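Local coordinates for protein arylmalonate decarboxylase (PDB 3IXL) that catalyses the decarboxylation of 2-aryl-2-methylmalonates to 2-arylpropionates with release of carbon dioxide, and is held here with 2-phenylacetic acid in its pocket, at residues M73-S76 with L77-R81; V208-S211 with S212-G215. The protein carries 2 engineered substitutions. All coordinates share one frame; numbering follows the deposited sequence.

Contact 1: residues M73-S76 with L77-R81. Engineered in segment 73-76: Cys74 (natural residue Gly). With PAC (2-phenylacetic acid), chain C.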
loop_
_atom_site.group_PDB
_atom_site.type_symbol
_atom_site.label_atom_id
_atom_site.label_comp_id
_atom_site.label_asym_id
_atom_site.label_seq_id
_atom_site.Cartn_x
_atom_site.Cartn_y
_atom_site.Cartn_z
ATOM N N MET A 73 2.209 6.084 -3.524
ATOM C CA MET A 73 1.759 5.497 -2.265
ATOM C C MET A 73 0.235 5.529 -2.109
ATOM O O MET A 73 -0.306 6.099 -1.152
ATOM C CB MET A 73 2.475 6.159 -1.090
ATOM C CG MET A 73 3.956 5.813 -1.040
ATOM S SD MET A 73 4.304 4.128 -0.485
ATOM C CE MET A 73 3.979 4.346 1.275
ATOM N N CYS A 74 -0.443 4.904 -3.069
ATOM C CA CYS A 74 -1.887 4.695 -3.004
ATOM C C CYS A 74 -2.205 3.403 -3.725
ATOM O O CYS A 74 -1.835 3.219 -4.884
ATOM C CB CYS A 74 -2.660 5.845 -3.646
ATOM S SG CYS A 74 -4.461 5.603 -3.564
ATOM N N THR A 75 -2.866 2.488 -3.020
ATOM C CA THR A 75 -3.171 1.171 -3.563
ATOM C C THR A 75 -4.237 1.320 -4.642
ATOM O O THR A 75 -4.043 0.906 -5.792
ATOM C CB THR A 75 -3.675 0.198 -2.460
ATOM O OG1 THR A 75 -3.159 0.581 -1.174
ATOM C CG2 THR A 75 -3.261 -1.234 -2.781
ATOM N N SER A 76 -5.354 1.940 -4.277
ATOM C CA SER A 76 -6.493 1.986 -5.184
ATOM C C SER A 76 -6.268 2.861 -6.419
ATOM O O SER A 76 -6.743 2.531 -7.504
ATOM C CB SER A 76 -7.791 2.320 -4.435
ATOM O OG SER A 76 -7.683 3.541 -3.732
ATOM N N LEU A 77 -5.520 3.948 -6.268
ATOM C CA LEU A 77 -5.179 4.782 -7.421
ATOM C C LEU A 77 -4.394 3.967 -8.441
ATOM O O LEU A 77 -4.482 4.218 -9.650
ATOM C CB LEU A 77 -4.348 5.981 -6.963
ATOM C CG LEU A 77 -4.156 7.260 -7.743
ATOM C CD1 LEU A 77 -5.435 7.750 -8.384
ATOM C CD2 LEU A 77 -3.707 8.260 -6.710
ATOM N N SER A 78 -3.627 2.986 -7.953
ATOM C CA SER A 78 -2.815 2.147 -8.825
ATOM C C SER A 78 -3.466 0.834 -9.298
ATOM O O SER A 78 -3.036 0.294 -10.314
ATOM C CB SER A 78 -1.412 1.918 -8.243
ATOM O OG SER A 78 -1.438 1.369 -6.932
ATOM N N PHE A 79 -4.516 0.361 -8.617
ATOM C CA PHE A 79 -5.206 -0.864 -9.066
ATOM C C PHE A 79 -6.567 -0.666 -9.739
ATOM O O PHE A 79 -7.090 -1.624 -10.324
ATOM C CB PHE A 79 -5.267 -1.971 -7.973
ATOM C CG PHE A 79 -6.234 -1.703 -6.821
ATOM C CD1 PHE A 79 -7.616 -1.574 -7.033
ATOM C CD2 PHE A 79 -5.756 -1.640 -5.517
ATOM C CE1 PHE A 79 -8.487 -1.335 -5.971
ATOM C CE2 PHE A 79 -6.613 -1.417 -4.440
ATOM C CZ PHE A 79 -7.981 -1.265 -4.663
ATOM N N TYR A 80 -7.146 0.535 -9.663
ATOM C CA TYR A 80 -8.560 0.675 -10.048
ATOM C C TYR A 80 -8.871 0.421 -11.514
ATOM O O TYR A 80 -10.030 0.209 -11.872
ATOM C CB TYR A 80 -9.175 1.999 -9.596
ATOM C CG TYR A 80 -8.904 3.240 -10.439
ATOM C CD1 TYR A 80 -7.638 3.835 -10.472
ATOM C CD2 TYR A 80 -9.943 3.875 -11.128
ATOM C CE1 TYR A 80 -7.411 4.996 -11.202
ATOM C CE2 TYR A 80 -9.727 5.048 -11.846
ATOM C CZ TYR A 80 -8.456 5.601 -11.885
ATOM O OH TYR A 80 -8.235 6.775 -12.585
ATOM N N ARG A 81 -7.839 0.472 -12.353
ATOM C CA ARG A 81 -8.002 0.265 -13.789
ATOM C C ARG A 81 -7.468 -1.089 -14.226
ATOM O O ARG A 81 -7.472 -1.399 -15.419
ATOM C CB ARG A 81 -7.314 1.392 -14.553
ATOM C CG ARG A 81 -8.085 2.697 -14.501
ATOM C CD ARG A 81 -7.315 3.820 -15.168
ATOM N NE ARG A 81 -8.135 5.010 -15.364
ATOM C CZ ARG A 81 -7.660 6.207 -15.689
ATOM N NH1 ARG A 81 -6.349 6.396 -15.849
ATOM N NH2 ARG A 81 -8.498 7.221 -15.844
HETATM C C1 PAC C . -5.462 3.433 -0.911
HETATM C C2 PAC C . -6.049 4.785 -0.552
HETATM C "C1'" PAC C . -5.277 5.763 0.311
HETATM C "C2'" PAC C . -6.051 6.648 1.069
HETATM C "C3'" PAC C . -5.452 7.599 1.891
HETATM C "C4'" PAC C . -4.064 7.675 1.954
HETATM C "C5'" PAC C . -3.279 6.791 1.202
HETATM C "C6'" PAC C . -3.878 5.839 0.371
HETATM O O1 PAC C . -4.343 3.033 -0.482
HETATM O O2 PAC C . -6.181 2.726 -1.674
#
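Phe79 lays one face of its ring on Ser76: the CA of Ser76 sits 3.6 Å from the ring centroid, 15° off the normal, a CH-pi contact between residues three apart on the helix. The same ring meets Thr75 differently. CG2 of Thr75 lies in the ring plane, at the edge, 3.7 Å from CD2 of Phe79. What brings the ring back over its own helix is a chi1 of 73°, which places CG of Phe79 between its backbone N and carbonyl carbon. Val130, Leu134 and Phe137 of helix 128-140 also pack on this ring.

At the start of the helix the engineered Cys74, where the natural protein has glycine, occupies the N-cap. Its SG accepts the N-H of Leu77 at 3.3 Å, fairly straight at 158°, and also touches CB of Leu77. SG also lies 3.5 Å from C2 of the bound 2-phenylacetic acid. The OG of Ser78 turns back to the start of the helix, 2.8 Å from the carbonyl O of Cys74; a hydrogen bond joins this hydroxyl to Ser105 OG.

The carboxylate of the ligand is held twice at each oxygen by the first turn. O1 takes Thr75 N and Thr75 OG1; O2 takes Ser76 N and, at 2.7 Å, Ser76 OG, which Tyr48 grips as well. Tyr126 and Gly189 add further bonds to the ligand. Four donors from two consecutive residues, gathered where the helix dipole would probably favour negative charge, make a carboxylate site of the kind expected at a helix N terminus, here following strand 67-72 in the arylmalonate decarboxylase pocket.

Contact 2: residues V208-S211 with S212-G215; sequences VVSS and SPAG
Val209 and Ala214 meet across a strand-to-helix turn, where the last strand of a parallel sheet, 208-210, runs directly into helix 211-222. Methyl CG1 of Val209 lies 3.8 Å from CB of Ala214, and both side chains also pack on Val108 of helix 104-114. This is the close, apolar part of the turn. The carbonyl O of Ser210 belongs to it too: it accepts Ala214 N at 2.8 Å, nearly along the C=O axis, while CB of Ala214 comes within 3.1 Å of the same oxygen. Gly215 N makes the next i to i+4 bond, to Ser211 O, from a more tilted position, so the helix is hydrogen-bonded from its first turn.

The other part is polar and bridged by water. Ser210 stands at the N-cap, yet its side chain makes no capping bond; a water takes up the connection instead. With OG anti to the backbone nitrogen, chi1 179°, the hydroxyl lies alongside Pro213, 3.5 Å from CD, and is also hydrogen-bonded to Thr193. The Pro213 ring, which brings no N-H of its own, rests against Ser210 as well as Ile197 and Leu194. Ser211 OG, whose other partner is Thr75, accepts the N-H of the engineered Ser188, which lines the ligand pocket. The bridging water lies 2.9 Å from Ser210 OG and accepts the N-H of Ser212 at 2.8 Å.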
loop_
_atom_site.group_PDB
_atom_site.type_symbol
_atom_site.label_atom_id
_atom_site.label_comp_id
_atom_site.label_asym_id
_atom_site.label_seq_id
_atom_site.Cartn_x
_atom_site.Cartn_y
_atom_site.Cartn_z
ATOM N N VAL A 208 0.045 -11.016 7.435
ATOM C CA VAL A 208 -0.739 -9.875 6.965
ATOM C C VAL A 208 0.148 -8.956 6.138
ATOM O O VAL A 208 1.250 -8.584 6.567
ATOM C CB VAL A 208 -1.309 -9.043 8.139
ATOM C CG1 VAL A 208 -2.087 -7.829 7.626
ATOM C CG2 VAL A 208 -2.194 -9.908 9.011
ATOM N N VAL A 209 -0.344 -8.578 4.966
ATOM C CA VAL A 209 0.299 -7.536 4.166
ATOM C C VAL A 209 -0.616 -6.326 4.216
ATOM O O VAL A 209 -1.787 -6.424 3.857
ATOM C CB VAL A 209 0.555 -7.992 2.711
ATOM C CG1 VAL A 209 1.093 -6.834 1.857
ATOM C CG2 VAL A 209 1.561 -9.138 2.688
ATOM N N SER A 210 -0.083 -5.201 4.679
ATOM C CA SER A 210 -0.864 -3.983 4.855
ATOM C C SER A 210 -0.338 -2.926 3.892
ATOM O O SER A 210 0.878 -2.774 3.752
ATOM C CB SER A 210 -0.760 -3.505 6.304
ATOM O OG SER A 210 -1.490 -2.312 6.492
ATOM N N SER A 211 -1.246 -2.188 3.255
ATOM C CA SER A 211 -0.876 -1.215 2.205
ATOM C C SER A 211 0.277 -0.260 2.556
ATOM O O SER A 211 1.280 -0.212 1.841
ATOM C CB SER A 211 -2.094 -0.373 1.805
ATOM O OG SER A 211 -3.019 -1.119 1.059
ATOM N N SER A 212 0.116 0.533 3.609
ATOM C CA SER A 212 1.121 1.557 3.906
ATOM C C SER A 212 2.480 0.932 4.260
ATOM O O SER A 212 3.492 1.246 3.641
ATOM C CB SER A 212 0.624 2.523 4.977
ATOM O OG SER A 212 1.534 3.590 5.139
ATOM N N PRO A 213 2.513 0.021 5.251
ATOM C CA PRO A 213 3.788 -0.615 5.573
ATOM C C PRO A 213 4.413 -1.339 4.371
ATOM O O PRO A 213 5.621 -1.225 4.155
ATOM C CB PRO A 213 3.416 -1.582 6.706
ATOM C CG PRO A 213 2.203 -0.937 7.329
ATOM C CD PRO A 213 1.437 -0.421 6.161
ATOM N N ALA A 214 3.614 -2.047 3.575
ATOM C CA ALA A 214 4.161 -2.709 2.382
ATOM C C ALA A 214 4.738 -1.685 1.408
ATOM O O ALA A 214 5.774 -1.933 0.801
ATOM C CB ALA A 214 3.103 -3.562 1.691
ATOM N N GLY A 215 4.077 -0.531 1.274
ATOM C CA GLY A 215 4.596 0.537 0.412
ATOM C C GLY A 215 5.992 0.967 0.836
ATOM O O GLY A 215 6.882 1.144 -0.004
HETATM O O HOH W 1 -2.063 0.313 5.365
#

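Following the chain from the N terminus, strand 67-72 in one four-stranded parallel sheet leads into contact 1, a local turn at the start of helix 75-79. Well over a hundred residues later, strand 208-210 at the edge of the second parallel sheet leads into contact 2 and helix 211-222. The two lie in series, neither enclosing nor crossing the other, with centres about 13 Å apart. They meet beside the ligand pocket, just beyond the C-terminal ends of the two strands: Thr75 OG1 and Ser211 OG are 2.8 Å apart, probably hydrogen-bonded, and Met73 SD packs on Gly215 CA. Two strand-to-helix junctions, one from each sheet, are thereby tied together.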